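Cytosine-specific methyltransferase (Escherichia coli O157:H7 EDL933, PDB 3G7U) probably methylates cytosine in DNA at carbon 5, using S-adenosyl-L-methionine as the methyl donor. Local coordinates at residues Leu56-Ala59 against Glu60-Lys63. Sequence-based numbering, arbitrary orientation.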
ATOM      1  N   LEU A  56     -18.012  14.534  -4.446  1.00 26.33           N
ATOM      2  CA  LEU A  56     -18.612  15.013  -5.702  1.00 24.85           C
ATOM      3  C   LEU A  56     -19.062  13.828  -6.572  1.00 24.02           C
ATOM      4  O   LEU A  56     -19.455  14.015  -7.733  1.00 28.90           O
ATOM      5  CB  LEU A  56     -17.601  15.882  -6.455  1.00 21.66           C
ATOM      6  CG  LEU A  56     -17.175  17.199  -5.754  1.00 27.75           C
ATOM      7  CD1 LEU A  56     -16.289  17.989  -6.678  1.00 29.04           C
ATOM      8  CD2 LEU A  56     -18.423  18.012  -5.404  1.00 28.38           C
ATOM      9  N   LEU A  57     -18.973  12.613  -6.012  1.00 25.99           N
ATOM     10  CA  LEU A  57     -19.328  11.367  -6.723  1.00 22.87           C
ATOM     11  C   LEU A  57     -20.598  10.746  -6.160  1.00 26.15           C
ATOM     12  O   LEU A  57     -20.919  10.882  -4.976  1.00 26.57           O
ATOM     13  CB  LEU A  57     -18.181  10.322  -6.711  1.00 23.22           C
ATOM     14  CG  LEU A  57     -16.831  10.782  -7.291  1.00 19.81           C
ATOM     15  CD1 LEU A  57     -15.814   9.638  -7.207  1.00 23.35           C
ATOM     16  CD2 LEU A  57     -16.926  11.360  -8.749  1.00 23.59           C
ATOM     17  N   ASN A  58     -21.310  10.036  -7.036  1.00 24.35           N
ATOM     18  CA  ASN A  58     -22.393   9.159  -6.645  1.00 22.73           C
ATOM     19  C   ASN A  58     -22.434   8.009  -7.648  1.00 18.12           C
ATOM     20  O   ASN A  58     -21.648   7.990  -8.611  1.00 25.41           O
ATOM     21  CB  ASN A  58     -23.730   9.902  -6.566  1.00 25.33           C
ATOM     22  CG  ASN A  58     -24.153  10.489  -7.896  1.00 24.72           C
ATOM     23  OD1 ASN A  58     -23.957   9.870  -8.942  1.00 25.36           O
ATOM     24  ND2 ASN A  58     -24.691  11.703  -7.864  1.00 25.98           N
ATOM     25  N   ALA A  59     -23.308   7.027  -7.413  1.00 19.72           N
ATOM     26  CA  ALA A  59     -23.345   5.843  -8.250  1.00 23.80           C
ATOM     27  C   ALA A  59     -23.605   6.172  -9.717  1.00 21.97           C
ATOM     28  O   ALA A  59     -23.005   5.567 -10.602  1.00 22.62           O
ATOM     29  CB  ALA A  59     -24.451   4.875  -7.709  1.00 26.45           C
ATOM     30  N   GLU A  60     -24.501   7.116  -9.980  1.00 27.02           N
ATOM     31  CA  GLU A  60     -24.845   7.443 -11.385  1.00 31.09           C
ATOM     32  C   GLU A  60     -23.686   8.129 -12.108  1.00 25.30           C
ATOM     33  O   GLU A  60     -23.432   7.876 -13.285  1.00 26.92           O
ATOM     34  CB  GLU A  60     -26.101   8.325 -11.465  1.00 34.20           C
ATOM     35  CG  GLU A  60     -27.408   7.534 -11.510  1.00 49.55           C
ATOM     36  CD  GLU A  60     -27.478   6.527 -12.687  1.00 56.98           C
ATOM     37  OE1 GLU A  60     -27.207   6.896 -13.855  1.00 61.22           O
ATOM     38  OE2 GLU A  60     -27.815   5.353 -12.435  1.00 59.10           O
ATOM     39  N   ILE A  61     -22.976   8.990 -11.386  1.00 22.65           N
ATOM     40  CA  ILE A  61     -21.834   9.701 -11.972  1.00 21.77           C
ATOM     41  C   ILE A  61     -20.780   8.658 -12.315  1.00 21.76           C
ATOM     42  O   ILE A  61     -20.206   8.636 -13.432  1.00 21.87           O
ATOM     43  CB  ILE A  61     -21.306  10.773 -10.979  1.00 23.87           C
ATOM     44  CG1 ILE A  61     -22.324  11.912 -10.931  1.00 26.02           C
ATOM     45  CG2 ILE A  61     -19.970  11.348 -11.417  1.00 22.99           C
ATOM     46  CD1 ILE A  61     -22.002  12.950  -9.906  1.00 25.05           C
ATOM     47  N   ILE A  62     -20.531   7.776 -11.353  1.00 23.77           N
ATOM     48  CA  ILE A  62     -19.548   6.694 -11.579  1.00 19.62           C
ATOM     49  C   ILE A  62     -19.883   5.762 -12.744  1.00 23.98           C
ATOM     50  O   ILE A  62     -19.011   5.419 -13.550  1.00 21.63           O
ATOM     51  CB  ILE A  62     -19.255   5.916 -10.262  1.00 24.35           C
ATOM     52  CG1 ILE A  62     -18.426   6.830  -9.355  1.00 24.84           C
ATOM     53  CG2 ILE A  62     -18.473   4.653 -10.574  1.00 22.87           C
ATOM     54  CD1 ILE A  62     -18.344   6.404  -7.878  1.00 22.77           C
ATOM     55  N   LYS A  63     -21.148   5.360 -12.855  1.00 24.91           N
ATOM     56  CA  LYS A  63     -21.573   4.551 -14.017  1.00 27.90           C
ATOM     57  C   LYS A  63     -21.402   5.330 -15.333  1.00 25.90           C
ATOM     58  O   LYS A  63     -21.020   4.745 -16.355  1.00 25.95           O
ATOM     59  CB  LYS A  63     -23.030   4.083 -13.845  1.00 28.86           C
ATOM     60  CG  LYS A  63     -23.250   3.064 -12.724  1.00 31.03           C
ATOM     61  CD  LYS A  63     -24.730   3.090 -12.263  1.00 31.85           C
ATOM     62  CE  LYS A  63     -25.024   2.016 -11.227  1.00 35.24           C
ATOM     63  NZ  LYS A  63     -26.407   2.196 -10.667  1.00 41.68           N
TER
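Leu56 meets the start of helix 59-66 through its backbone: its O lies 3.5 Å from Ile61 CD1, the far end of the isoleucine side chain. Leu57 adds the apolar part, its CD2 resting 4.0 Å from Ile61 CG2 while its CB and CD1 border Ile62 CD1; it crosses both isoleucines at about a right angle. Asn58 then supplies an acceptor to a first-turn N-H, that of Ile61, which has no helix carbonyl four residues back. A chi1 of 62° tucks CG into the gap flanked by the residue's own N and C, and OD1 accepts from Ile61 N at 2.8 Å in a nearly straight bond (162° at the hydrogen). The amide also lies across the Ile61 side chain, ND2 being 3.6 Å from Ile61 CD1. Asn58 O accepts a hydrogen bond from Ile62 N at 3.0 Å, a main-chain bond of the helix's first turn. Ala59 continues the pattern, its O accepting from Lys63 N at 2.9 Å. Helix 94-110 covers one flank, where Glu109 accepts from Ala59 N and Arg105 donates to Leu57 O. The whole is an asparagine N-cap with a Leu57-Ile62 hydrophobic staple, opening the helix after strand 48-50 in the Rossmann-like methyltransferase fold.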